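Local coordinates for 3'-5'-exonuclease (Saccharomyces cerevisiae, PDB 3E2V), which probably cuts double-stranded DNA internally and degrades it from the 3' to the 5' end, as a magnesium-dependent nuclease of the TatD family with a TIM-barrel fold, at residues G28-K33 / Y351-R356; S60-S65 / L138-D143; F316-K321 / V369-D374. All blocks are in the same frame, centred on the assembly; numbering follows the deposited sequence. Where two conformers were deposited one is given.

Contact 1: residues G28-K33 / Y351-R356; sequences GIYNGK and YMVKGR
Y30, V353 and R356 meet where a tight β-hairpin, closed by a type I' turn from Y30 to K33, approaches the type II turn that follows strand 351-353; both turns are attached to the TIM barrel of a TatD-type hydrolase. The van der Waals part belongs mainly to Y30, which comes at V353 from the opposite direction and places OH 3.5 Å from V353 CG2. V353 CG1 lies oblique to the ring, 4.1 Å from Y30 CZ. R356 crosses the tyrosine at about a right angle, with CD 3.5 Å from Y30 OH and its guanidinium plane turned only 28° from that of the ring.

The polar ends find their partners beyond the two segments. Y30 OH is hydrogen-bonded to H36 NE2, while R356 forms salt bridges through NH2 with D39 and E358 and gives NH1 to the carbonyl of M25. Replacing Y30 by an alanine would probably leave H36 without this hydroxyl partner and open a gap beside V353 and the arginine.

Backbone bonds define the turns: K33 N to Y30 O (3.0 Å) closes the type I' turn, with Y30 N to K33 O pairing the same two residues, and R356 N to V353 O (3.0 Å) spans the other turn. The arginine chain, extended as far as CD, bends at chi3 (76°), and V353 CG2 sits over the centre of one guanidinium face, 3.8 Å above its plane.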
ATOM      1  N   GLY A  28     -14.251  11.022  -9.563  1.00 15.45           N
ATOM      2  CA  GLY A  28     -14.727  11.508 -10.850  1.00 15.19           C
ATOM      3  C   GLY A  28     -13.815  12.514 -11.529  1.00 15.41           C
ATOM      4  O   GLY A  28     -14.206  13.110 -12.545  1.00 16.01           O
ATOM      5  N   ILE A  29     -12.602  12.672 -11.021  1.00 15.91           N
ATOM      6  CA  ILE A  29     -11.660  13.673 -11.503  1.00 17.09           C
ATOM      7  C   ILE A  29     -10.494  13.016 -12.253  1.00 18.03           C
ATOM      8  O   ILE A  29      -9.856  12.091 -11.742  1.00 17.88           O
ATOM      9  CB  ILE A  29     -11.170  14.524 -10.323  1.00 17.34           C
ATOM     10  CG1 ILE A  29     -12.336  15.313  -9.724  1.00 18.73           C
ATOM     11  CG2 ILE A  29     -10.062  15.482 -10.769  1.00 16.88           C
ATOM     12  CD1 ILE A  29     -12.029  15.857  -8.347  1.00 21.86           C
ATOM     13  N   TYR A  30     -10.253  13.483 -13.478  1.00 18.17           N
ATOM     14  CA  TYR A  30      -9.236  12.933 -14.377  1.00 19.17           C
ATOM     15  C   TYR A  30      -8.469  14.093 -15.015  1.00 20.99           C
ATOM     16  O   TYR A  30      -9.074  15.009 -15.560  1.00 21.42           O
ATOM     17  CB  TYR A  30      -9.886  12.090 -15.476  1.00 17.85           C
ATOM     18  CG  TYR A  30     -10.766  10.965 -14.983  1.00 17.28           C
ATOM     19  CD1 TYR A  30     -10.299   9.652 -14.959  1.00 17.22           C
ATOM     20  CD2 TYR A  30     -12.074  11.208 -14.553  1.00 15.45           C
ATOM     21  CE1 TYR A  30     -11.112   8.613 -14.507  1.00 15.47           C
ATOM     22  CE2 TYR A  30     -12.887  10.169 -14.079  1.00 14.69           C
ATOM     23  CZ  TYR A  30     -12.402   8.872 -14.072  1.00 15.70           C
ATOM     24  OH  TYR A  30     -13.226   7.864 -13.626  1.00 15.85           O
ATOM     25  N   ASN A  31      -7.140  14.068 -14.932  1.00 22.83           N
ATOM     26  CA  ASN A  31      -6.333  15.190 -15.441  1.00 24.03           C
ATOM     27  C   ASN A  31      -6.836  16.543 -14.879  1.00 23.57           C
ATOM     28  O   ASN A  31      -6.838  17.551 -15.584  1.00 24.15           O
ATOM     29  CB  ASN A  31      -6.354  15.246 -16.987  1.00 25.41           C
ATOM     30  CG  ASN A  31      -6.267  13.867 -17.655  1.00 28.30           C
ATOM     31  OD1 ASN A  31      -7.093  13.530 -18.507  1.00 33.82           O
ATOM     32  ND2 ASN A  31      -5.262  13.077 -17.280  1.00 31.78           N
ATOM     33  N   GLY A  32      -7.320  16.552 -13.638  1.00 22.90           N
ATOM     34  CA  GLY A  32      -7.718  17.792 -12.963  1.00 21.64           C
ATOM     35  C   GLY A  32      -9.102  18.317 -13.303  1.00 21.41           C
ATOM     36  O   GLY A  32      -9.475  19.409 -12.872  1.00 22.14           O
ATOM     37  N   LYS A  33      -9.846  17.516 -14.060  1.00 20.34           N
ATOM     38  CA  LYS A  33     -11.154  17.865 -14.577  1.00 20.85           C
ATOM     39  C   LYS A  33     -12.182  16.858 -14.077  1.00 18.60           C
ATOM     40  O   LYS A  33     -11.950  15.649 -14.136  1.00 17.57           O
ATOM     41  CB  LYS A  33     -11.086  17.856 -16.109  1.00 21.12           C
ATOM     42  CG  LYS A  33     -12.397  17.881 -16.847  1.00 23.68           C
ATOM     43  CD  LYS A  33     -12.170  18.151 -18.339  1.00 25.00           C
ATOM     44  CE  LYS A  33     -13.465  18.102 -19.126  1.00 29.97           C
ATOM     45  NZ  LYS A  33     -13.185  17.989 -20.590  1.00 31.79           N
ATOM     46  N   TYR A 351     -21.181   0.022 -13.718  1.00 18.11           N
ATOM     47  CA  TYR A 351     -20.264   0.288 -14.824  1.00 17.62           C
ATOM     48  C   TYR A 351     -18.902   0.745 -14.334  1.00 17.48           C
ATOM     49  O   TYR A 351     -18.825   1.454 -13.332  1.00 16.90           O
ATOM     50  CB  TYR A 351     -20.808   1.415 -15.710  1.00 19.26           C
ATOM     51  CG  TYR A 351     -21.968   1.032 -16.598  1.00 20.92           C
ATOM     52  CD1 TYR A 351     -21.759   0.745 -17.944  1.00 22.53           C
ATOM     53  CD2 TYR A 351     -23.269   0.999 -16.101  1.00 22.02           C
ATOM     54  CE1 TYR A 351     -22.824   0.413 -18.775  1.00 23.96           C
ATOM     55  CE2 TYR A 351     -24.340   0.653 -16.930  1.00 23.00           C
ATOM     56  CZ  TYR A 351     -24.097   0.372 -18.254  1.00 23.24           C
ATOM     57  OH  TYR A 351     -25.143   0.030 -19.092  1.00 26.43           O
ATOM     58  N   MET A 352     -17.860   0.344 -15.060  1.00 16.76           N
ATOM     59  CA  MET A 352     -16.469   0.741 -14.808  1.00 16.20           C
ATOM     60  C   MET A 352     -16.045   1.803 -15.813  1.00 16.52           C
ATOM     61  O   MET A 352     -16.751   2.056 -16.802  1.00 16.96           O
ATOM     62  CB  MET A 352     -15.513  -0.461 -14.918  1.00 16.91           C
ATOM     63  CG  MET A 352     -15.918  -1.648 -14.031  1.00 16.17           C
ATOM     64  SD  MET A 352     -14.912  -3.187 -14.163  1.00 12.99           S
ATOM     65  CE  MET A 352     -13.423  -2.678 -13.293  1.00 19.86           C
ATOM     66  N   VAL A 353     -14.904   2.431 -15.533  1.00 15.85           N
ATOM     67  CA  VAL A 353     -14.348   3.452 -16.414  1.00 16.05           C
ATOM     68  C   VAL A 353     -13.095   2.898 -17.080  1.00 17.29           C
ATOM     69  O   VAL A 353     -12.182   2.421 -16.398  1.00 16.79           O
ATOM     70  CB  VAL A 353     -14.019   4.739 -15.625  1.00 15.52           C
ATOM     71  CG1 VAL A 353     -13.256   5.718 -16.529  1.00 17.32           C
ATOM     72  CG2 VAL A 353     -15.295   5.355 -15.043  1.00 16.11           C
ATOM     73  N   LYS A 354     -13.055   2.939 -18.414  1.00 17.24           N
ATOM     74  CA  LYS A 354     -11.908   2.426 -19.169  1.00 18.86           C
ATOM     75  C   LYS A 354     -10.631   3.105 -18.688  1.00 18.10           C
ATOM     76  O   LYS A 354     -10.586   4.333 -18.565  1.00 18.05           O
ATOM     77  CB  LYS A 354     -12.095   2.643 -20.679  1.00 18.26           C
ATOM     78  CG  LYS A 354     -13.302   1.904 -21.249  1.00 21.98           C
ATOM     79  CD  LYS A 354     -13.431   2.093 -22.753  1.00 21.71           C
ATOM     80  CE  LYS A 354     -14.625   1.316 -23.316  1.00 27.00           C
ATOM     81  NZ  LYS A 354     -14.501  -0.170 -23.147  1.00 31.50           N
ATOM     82  N   GLY A 355      -9.611   2.302 -18.387  1.00 17.82           N
ATOM     83  CA  GLY A 355      -8.330   2.822 -17.930  1.00 17.57           C
ATOM     84  C   GLY A 355      -8.203   3.028 -16.431  1.00 17.20           C
ATOM     85  O   GLY A 355      -7.104   3.290 -15.951  1.00 19.43           O
ATOM     86  N   ARG A 356      -9.305   2.904 -15.699  1.00 16.00           N
ATOM     87  CA  ARG A 356      -9.297   3.110 -14.248  1.00 15.08           C
ATOM     88  C   ARG A 356      -9.454   1.750 -13.575  1.00 14.42           C
ATOM     89  O   ARG A 356     -10.532   1.136 -13.610  1.00 14.63           O
ATOM     90  CB  ARG A 356     -10.426   4.057 -13.805  1.00 15.41           C
ATOM     91  CG  ARG A 356     -10.424   4.384 -12.308  1.00 15.22           C
ATOM     92  CD  ARG A 356     -11.624   5.236 -11.926  1.00 14.27           C
ATOM     93  NE  ARG A 356     -12.851   4.434 -11.866  1.00 14.99           N
ATOM     94  CZ  ARG A 356     -14.018   4.832 -11.353  1.00 15.09           C
ATOM     95  NH1 ARG A 356     -14.172   6.053 -10.835  1.00 15.45           N
ATOM     96  NH2 ARG A 356     -15.055   3.987 -11.358  1.00 15.87           N
TER

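Contact 2: residues S60-S65 / L138-D143; sequences SSIAES and LKELYD
I62 meets L141 and E140 in the outer helical layer of the TIM barrel, where the first turn of helix 62-75 lies beside the middle of helix 132-149. The two branches of the isoleucine divide the work. With chi1 at -64°, CG1 stands beside the backbone N and faces L141, 4.0 Å from L141 CD1; CG2, anti to the backbone N, comes within 3.7 Å of E140 OE2. L141 also touches I87 of strand 82-87, so the apolar part of the contact continues toward the barrel wall. E140 is extended along its whole length and passes the isoleucine at the solvent side; its other oxygen, OE1, is held in a salt bridge by K137.

No hydrogen bond links the two segments, but S61 and E96 hold the start of helix 62-75, which carries I62. S61 is the N-cap, its OG accepting from E64 N at 2.9 Å with an N-H...O angle of 163°, while E96 OE1 takes the amide of I62. One turn on, S65 doubles the grip on the carbonyl of S61: its N and its OG reach S61 O from opposite faces of the carbonyl plane, the OG at 2.7 Å and tilted 34° from that plane.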
ATOM      1  N   SER A  60      -0.649   8.437   2.206  1.00 17.05           N
ATOM      2  CA  SER A  60       0.717   8.735   1.718  1.00 17.19           C
ATOM      3  C   SER A  60       1.338  10.040   2.230  1.00 15.93           C
ATOM      4  O   SER A  60       2.472  10.381   1.883  1.00 16.30           O
ATOM      5  CB  SER A  60       0.750   8.714   0.187  1.00 17.79           C
ATOM      6  OG  SER A  60      -0.057   9.767  -0.339  1.00 22.05           O
ATOM      7  N   SER A  61       0.574  10.789   3.018  1.00 15.25           N
ATOM      8  CA  SER A  61       1.070  11.999   3.679  1.00 15.93           C
ATOM      9  C   SER A  61       0.209  12.241   4.907  1.00 16.41           C
ATOM     10  O   SER A  61      -0.768  11.508   5.147  1.00 15.68           O
ATOM     11  CB  SER A  61       1.026  13.197   2.733  1.00 16.33           C
ATOM     12  OG  SER A  61      -0.322  13.548   2.462  1.00 17.42           O
ATOM     13  N   ILE A  62       0.551  13.241   5.712  1.00 17.20           N
ATOM     14  CA  ILE A  62      -0.315  13.550   6.842  1.00 18.34           C
ATOM     15  C   ILE A  62      -1.705  13.929   6.307  1.00 17.42           C
ATOM     16  O   ILE A  62      -2.725  13.364   6.729  1.00 17.78           O
ATOM     17  CB  ILE A  62       0.279  14.618   7.803  1.00 18.53           C
ATOM     18  CG1 ILE A  62       1.565  14.075   8.445  1.00 19.91           C
ATOM     19  CG2 ILE A  62      -0.737  14.930   8.884  1.00 20.55           C
ATOM     20  CD1 ILE A  62       2.400  15.105   9.270  1.00 20.53           C
ATOM     21  N   ALA A  63      -1.749  14.842   5.339  1.00 17.99           N
ATOM     22  CA  ALA A  63      -3.036  15.267   4.780  1.00 17.72           C
ATOM     23  C   ALA A  63      -3.802  14.119   4.132  1.00 17.86           C
ATOM     24  O   ALA A  63      -5.019  13.967   4.342  1.00 18.20           O
ATOM     25  CB  ALA A  63      -2.849  16.403   3.792  1.00 18.77           C
ATOM     26  N   GLU A  64      -3.099  13.288   3.367  1.00 17.31           N
ATOM     27  CA  GLU A  64      -3.746  12.167   2.704  1.00 17.10           C
ATOM     28  C   GLU A  64      -4.200  11.101   3.689  1.00 16.07           C
ATOM     29  O   GLU A  64      -5.224  10.450   3.479  1.00 15.07           O
ATOM     30  CB  GLU A  64      -2.825  11.554   1.644  1.00 18.32           C
ATOM     31  CG  GLU A  64      -2.912  12.262   0.311  1.00 22.49           C
ATOM     32  CD  GLU A  64      -4.190  11.916  -0.437  1.00 27.74           C
ATOM     33  OE1 GLU A  64      -4.378  10.733  -0.800  1.00 29.38           O
ATOM     34  OE2 GLU A  64      -5.016  12.831  -0.658  1.00 31.04           O
ATOM     35  N   SER A  65      -3.440  10.926   4.769  1.00 15.47           N
ATOM     36  CA  SER A  65      -3.839   9.988   5.807  1.00 14.64           C
ATOM     37  C   SER A  65      -5.113  10.484   6.471  1.00 15.06           C
ATOM     38  O   SER A  65      -6.019   9.697   6.749  1.00 14.71           O
ATOM     39  CB  SER A  65      -2.729   9.801   6.841  1.00 14.93           C
ATOM     40  OG  SER A  65      -1.606   9.160   6.259  1.00 14.18           O
ATOM     41  N   LEU A 138       6.866  15.662  13.093  1.00 16.96           N
ATOM     42  CA  LEU A 138       6.945  14.290  13.567  1.00 15.91           C
ATOM     43  C   LEU A 138       6.060  14.071  14.795  1.00 15.98           C
ATOM     44  O   LEU A 138       5.380  13.046  14.911  1.00 15.90           O
ATOM     45  CB  LEU A 138       8.405  13.926  13.863  1.00 15.69           C
ATOM     46  CG  LEU A 138       9.249  13.641  12.617  1.00 15.53           C
ATOM     47  CD1 LEU A 138      10.726  13.745  12.972  1.00 17.09           C
ATOM     48  CD2 LEU A 138       8.927  12.257  12.023  1.00 15.46           C
ATOM     49  N   LYS A 139       6.036  15.058  15.690  1.00 16.11           N
ATOM     50  CA  LYS A 139       5.103  15.015  16.821  1.00 17.61           C
ATOM     51  C   LYS A 139       3.639  14.942  16.364  1.00 17.38           C
ATOM     52  O   LYS A 139       2.851  14.163  16.889  1.00 17.21           O
ATOM     53  CB  LYS A 139       5.302  16.254  17.701  1.00 18.08           C
ATOM     54  CG  LYS A 139       4.374  16.281  18.883  1.00 19.99           C
ATOM     55  CD  LYS A 139       4.779  17.369  19.874  1.00 24.37           C
ATOM     56  CE  LYS A 139       4.069  17.168  21.203  1.00 27.12           C
ATOM     57  NZ  LYS A 139       2.602  17.291  21.025  1.00 29.74           N
ATOM     58  N   GLU A 140       3.289  15.765  15.380  1.00 17.96           N
ATOM     59  CA  GLU A 140       1.935  15.792  14.843  1.00 18.65           C
ATOM     60  C   GLU A 140       1.552  14.405  14.303  1.00 17.92           C
ATOM     61  O   GLU A 140       0.455  13.909  14.559  1.00 18.49           O
ATOM     62  CB  GLU A 140       1.829  16.848  13.747  1.00 18.23           C
ATOM     63  CG  GLU A 140       0.459  16.902  13.086  1.00 20.78           C
ATOM     64  CD  GLU A 140       0.399  17.847  11.902  1.00 21.15           C
ATOM     65  OE1 GLU A 140       1.341  18.656  11.726  1.00 24.33           O
ATOM     66  OE2 GLU A 140      -0.606  17.789  11.151  1.00 24.90           O
ATOM     67  N   LEU A 141       2.484  13.777  13.589  1.00 16.75           N
ATOM     68  CA  LEU A 141       2.248  12.452  13.031  1.00 16.32           C
ATOM     69  C   LEU A 141       2.074  11.370  14.101  1.00 15.82           C
ATOM     70  O   LEU A 141       1.132  10.576  14.042  1.00 15.74           O
ATOM     71  CB  LEU A 141       3.392  12.101  12.073  1.00 15.10           C
ATOM     72  CG  LEU A 141       3.290  10.746  11.378  1.00 16.19           C
ATOM     73  CD1 LEU A 141       2.034  10.653  10.514  1.00 17.24           C
ATOM     74  CD2 LEU A 141       4.531  10.539  10.535  1.00 19.00           C
ATOM     75  N   TYR A 142       2.971  11.356  15.094  1.00 16.19           N
ATOM     76  CA  TYR A 142       2.857  10.450  16.246  1.00 16.70           C
ATOM     77  C   TYR A 142       1.525  10.627  16.957  1.00 16.83           C
ATOM     78  O   TYR A 142       0.808   9.651  17.247  1.00 16.23           O
ATOM     79  CB  TYR A 142       4.012  10.743  17.213  1.00 18.27           C
ATOM     80  CG  TYR A 142       4.081   9.854  18.438  1.00 18.93           C
ATOM     81  CD1 TYR A 142       4.185   8.467  18.313  1.00 20.35           C
ATOM     82  CD2 TYR A 142       4.075  10.398  19.712  1.00 22.23           C
ATOM     83  CE1 TYR A 142       4.274   7.638  19.422  1.00 22.11           C
ATOM     84  CE2 TYR A 142       4.166   9.576  20.836  1.00 22.56           C
ATOM     85  CZ  TYR A 142       4.270   8.198  20.678  1.00 22.47           C
ATOM     86  OH  TYR A 142       4.360   7.368  21.779  1.00 24.15           O
ATOM     87  N   ASP A 143       1.187  11.887  17.219  1.00 17.09           N
ATOM     88  CA  ASP A 143      -0.079  12.194  17.891  1.00 17.89           C
ATOM     89  C   ASP A 143      -1.289  11.673  17.112  1.00 17.53           C
ATOM     90  O   ASP A 143      -2.203  11.090  17.697  1.00 18.55           O
ATOM     91  CB  ASP A 143      -0.211  13.695  18.128  1.00 18.30           C
ATOM     92  CG  ASP A 143       0.681  14.201  19.268  1.00 20.14           C
ATOM     93  OD1 ASP A 143       1.274  13.385  20.023  1.00 22.41           O
ATOM     94  OD2 ASP A 143       0.800  15.441  19.378  1.00 22.51           O
TER

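Contact 3: residues F316-K321 / V369-D374; sequences FQYLAK and VSEVKD
The phenol ring of Y318 meets the aliphatic part of E371, whose carboxylate plane is turned 41° from that of the ring. One face of the ring is covered from within its own helix by Q317, whose CG sits 3.7 Å above the plane and over its centre. Across the contact E371 CB and V372 CG2 both approach the ring obliquely. The glutamate methylene is the tighter of the two, with CB 3.3 Å from Y318 CD1; V372 CG2 lies 3.8 Å from the para-related carbon Y318 CE2, on the same side of the ring plane as E371 CB and opposite Q317. The carboxylate itself is met by K321 rather than by the tyrosine. K321 NZ forms a salt bridge to E371 OE1 at 2.9 Å, arriving on the syn side but 32° out of the carboxylate plane.

The same glutamate thus serves two neighbours one helical turn apart, its aliphatic base packing on the ring and its charged end reaching the lysine. A bend at chi2 makes this possible by folding CD back instead of extending it away from CA, whereas K321 is extended throughout and spans the gap from its exposed position. The two short helical segments cross at 105° with axes 9.8 Å apart, and the salt bridge lies at the outer side of that crossing.

Soon after E371, helix 362-373 ends in a Schellman motif with D374, at positive phi, as its C' residue. L287 of helix 284-291 touches both Y318 and V372, and L319 packs against I367 and V368 further back along helix 362-373. V369 and S370 meet L380 of helix 377-392, so that helix 362-373 is packed among helices 284-291, 316-325 and 377-392.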
ATOM      1  N   PHE A 316      -1.506 -11.267 -19.275  1.00 16.23           N
ATOM      2  CA  PHE A 316      -2.810 -11.355 -19.921  1.00 16.97           C
ATOM      3  C   PHE A 316      -3.134 -12.749 -20.413  1.00 17.65           C
ATOM      4  O   PHE A 316      -4.295 -13.153 -20.373  1.00 17.84           O
ATOM      5  CB  PHE A 316      -2.995 -10.369 -21.083  1.00 16.49           C
ATOM      6  CG  PHE A 316      -4.427 -10.252 -21.514  1.00 17.43           C
ATOM      7  CD1 PHE A 316      -5.307  -9.426 -20.818  1.00 19.00           C
ATOM      8  CD2 PHE A 316      -4.917 -10.989 -22.591  1.00 17.41           C
ATOM      9  CE1 PHE A 316      -6.655  -9.337 -21.187  1.00 19.10           C
ATOM     10  CE2 PHE A 316      -6.256 -10.907 -22.948  1.00 16.76           C
ATOM     11  CZ  PHE A 316      -7.121 -10.069 -22.255  1.00 19.34           C
ATOM     12  N   GLN A 317      -2.123 -13.482 -20.862  1.00 18.32           N
ATOM     13  CA  GLN A 317      -2.377 -14.817 -21.399  1.00 20.00           C
ATOM     14  C   GLN A 317      -3.195 -15.713 -20.462  1.00 20.55           C
ATOM     15  O   GLN A 317      -3.986 -16.540 -20.916  1.00 20.86           O
ATOM     16  CB  GLN A 317      -1.073 -15.486 -21.803  1.00 20.18           C
ATOM     17  CG  GLN A 317      -0.119 -15.735 -20.669  1.00 23.38           C
ATOM     18  CD  GLN A 317       1.211 -16.195 -21.179  1.00 26.32           C
ATOM     19  OE1 GLN A 317       1.330 -17.304 -21.708  1.00 28.00           O
ATOM     20  NE2 GLN A 317       2.229 -15.344 -21.043  1.00 27.52           N
ATOM     21  N   TYR A 318      -3.017 -15.527 -19.155  1.00 20.78           N
ATOM     22  CA  TYR A 318      -3.759 -16.307 -18.168  1.00 21.75           C
ATOM     23  C   TYR A 318      -5.213 -15.862 -18.044  1.00 22.77           C
ATOM     24  O   TYR A 318      -6.104 -16.687 -17.823  1.00 23.36           O
ATOM     25  CB  TYR A 318      -3.018 -16.282 -16.841  1.00 22.25           C
ATOM     26  CG  TYR A 318      -1.595 -16.736 -17.013  1.00 22.09           C
ATOM     27  CD1 TYR A 318      -1.319 -18.041 -17.432  1.00 22.99           C
ATOM     28  CD2 TYR A 318      -0.528 -15.870 -16.812  1.00 23.31           C
ATOM     29  CE1 TYR A 318      -0.018 -18.481 -17.614  1.00 23.97           C
ATOM     30  CE2 TYR A 318       0.786 -16.299 -16.997  1.00 24.06           C
ATOM     31  CZ  TYR A 318       1.032 -17.613 -17.389  1.00 24.66           C
ATOM     32  OH  TYR A 318       2.328 -18.048 -17.571  1.00 27.74           O
ATOM     33  N   LEU A 319      -5.475 -14.570 -18.214  1.00 22.28           N
ATOM     34  CA  LEU A 319      -6.858 -14.099 -18.283  1.00 23.35           C
ATOM     35  C   LEU A 319      -7.538 -14.546 -19.574  1.00 24.28           C
ATOM     36  O   LEU A 319      -8.730 -14.863 -19.563  1.00 25.48           O
ATOM     37  CB  LEU A 319      -6.948 -12.582 -18.149  1.00 22.87           C
ATOM     38  CG  LEU A 319      -6.363 -11.944 -16.891  1.00 22.59           C
ATOM     39  CD1 LEU A 319      -6.716 -10.473 -16.914  1.00 22.17           C
ATOM     40  CD2 LEU A 319      -6.847 -12.618 -15.601  1.00 21.44           C
ATOM     41  N   ALA A 320      -6.797 -14.536 -20.682  1.00 25.14           N
ATOM     42  CA  ALA A 320      -7.316 -15.066 -21.945  1.00 25.80           C
ATOM     43  C   ALA A 320      -7.739 -16.531 -21.775  1.00 26.09           C
ATOM     44  O   ALA A 320      -8.848 -16.907 -22.180  1.00 26.08           O
ATOM     45  CB  ALA A 320      -6.283 -14.906 -23.059  1.00 26.01           C
ATOM     46  N   LYS A 321      -6.873 -17.334 -21.153  1.00 26.33           N
ATOM     47  CA  LYS A 321      -7.163 -18.745 -20.871  1.00 27.00           C
ATOM     48  C   LYS A 321      -8.451 -18.890 -20.069  1.00 26.77           C
ATOM     49  O   LYS A 321      -9.320 -19.694 -20.416  1.00 27.02           O
ATOM     50  CB  LYS A 321      -5.986 -19.416 -20.138  1.00 26.77           C
ATOM     51  CG  LYS A 321      -6.274 -20.828 -19.631  1.00 28.42           C
ATOM     52  CD  LYS A 321      -5.127 -21.376 -18.797  1.00 29.20           C
ATOM     53  CE  LYS A 321      -5.453 -22.780 -18.301  1.00 32.94           C
ATOM     54  NZ  LYS A 321      -4.340 -23.359 -17.502  1.00 35.52           N
ATOM     55  N   VAL A 369      -1.477 -15.145 -10.648  1.00 15.08           N
ATOM     56  CA  VAL A 369      -0.504 -15.686  -9.704  1.00 15.75           C
ATOM     57  C   VAL A 369      -0.652 -17.208  -9.601  1.00 16.35           C
ATOM     58  O   VAL A 369       0.351 -17.920  -9.561  1.00 16.50           O
ATOM     59  CB  VAL A 369      -0.626 -14.974  -8.328  1.00 15.16           C
ATOM     60  CG1 VAL A 369       0.233 -15.678  -7.272  1.00 16.16           C
ATOM     61  CG2 VAL A 369      -0.206 -13.505  -8.455  1.00 15.74           C
ATOM     62  N   SER A 370      -1.894 -17.690  -9.608  1.00 16.45           N
ATOM     63  CA  SER A 370      -2.135 -19.123  -9.499  0.50 17.03           C
ATOM     64  C   SER A 370      -1.563 -19.871 -10.709  1.00 17.28           C
ATOM     65  O   SER A 370      -0.938 -20.928 -10.549  1.00 17.67           O
ATOM     66  CB  SER A 370      -3.630 -19.396  -9.328  0.50 17.01           C
ATOM     67  OG  SER A 370      -4.322 -19.219 -10.548  0.50 18.53           O
ATOM     68  N   GLU A 371      -1.736 -19.313 -11.905  1.00 17.69           N
ATOM     69  CA  GLU A 371      -1.210 -19.946 -13.117  1.00 18.99           C
ATOM     70  C   GLU A 371       0.313 -19.901 -13.160  1.00 19.57           C
ATOM     71  O   GLU A 371       0.970 -20.893 -13.501  1.00 20.93           O
ATOM     72  CB  GLU A 371      -1.819 -19.301 -14.370  1.00 19.31           C
ATOM     73  CG  GLU A 371      -3.299 -19.620 -14.552  1.00 20.50           C
ATOM     74  CD  GLU A 371      -3.533 -21.061 -14.986  1.00 23.86           C
ATOM     75  OE1 GLU A 371      -2.834 -21.514 -15.914  1.00 27.00           O
ATOM     76  OE2 GLU A 371      -4.403 -21.721 -14.396  1.00 25.24           O
ATOM     77  N   VAL A 372       0.886 -18.759 -12.796  1.00 19.23           N
ATOM     78  CA  VAL A 372       2.334 -18.608 -12.778  1.00 20.71           C
ATOM     79  C   VAL A 372       2.993 -19.597 -11.812  1.00 21.30           C
ATOM     80  O   VAL A 372       4.017 -20.203 -12.136  1.00 22.31           O
ATOM     81  CB  VAL A 372       2.732 -17.155 -12.427  1.00 21.10           C
ATOM     82  CG1 VAL A 372       4.207 -17.052 -12.092  1.00 21.58           C
ATOM     83  CG2 VAL A 372       2.386 -16.221 -13.577  1.00 21.57           C
ATOM     84  N   LYS A 373       2.398 -19.763 -10.638  1.00 21.93           N
ATOM     85  CA  LYS A 373       2.974 -20.626  -9.600  1.00 23.66           C
ATOM     86  C   LYS A 373       2.554 -22.081  -9.703  1.00 24.66           C
ATOM     87  O   LYS A 373       3.067 -22.926  -8.950  1.00 25.66           O
ATOM     88  CB  LYS A 373       2.563 -20.112  -8.228  1.00 22.76           C
ATOM     89  CG  LYS A 373       3.280 -18.883  -7.785  1.00 24.28           C
ATOM     90  CD  LYS A 373       2.793 -18.525  -6.392  1.00 26.54           C
ATOM     91  CE  LYS A 373       3.889 -17.915  -5.566  1.00 25.00           C
ATOM     92  NZ  LYS A 373       5.008 -18.855  -5.300  1.00 26.58           N
ATOM     93  N   ASP A 374       1.612 -22.380 -10.589  1.00 25.72           N
ATOM     94  CA  ASP A 374       1.051 -23.731 -10.691  1.00 26.81           C
ATOM     95  C   ASP A 374       0.522 -24.184  -9.316  1.00 26.47           C
ATOM     96  O   ASP A 374       0.818 -25.283  -8.826  1.00 27.31           O
ATOM     97  CB  ASP A 374       2.093 -24.712 -11.256  1.00 27.91           C
ATOM     98  CG  ASP A 374       1.488 -26.052 -11.630  1.00 31.03           C
ATOM     99  OD1 ASP A 374       0.264 -26.122 -11.905  1.00 34.26           O
ATOM    100  OD2 ASP A 374       2.250 -27.043 -11.642  1.00 34.49           O
TER

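In the fold
All three contacts lie within one TatD-family TIM barrel, but at separate places around its eight parallel strands. Contact 2 is nested inside the chain loop closed by contact 1, and its helices flank the early strands, between 52-57 and 156-165. Contact 3 follows the last barrel strand, 298-300; its segments alternate with those of contact 1, in the order 28-33, 316-321, 351-356, 369-374. Contact 1 lies about 28 Å, centre to centre, from each of the others, while contacts 2 and 3 are about 39 Å apart on opposite sides of the chain's centre. Contact 1 thus joins an early hairpin to the C-terminal region, whereas the other two join helices outside the barrel.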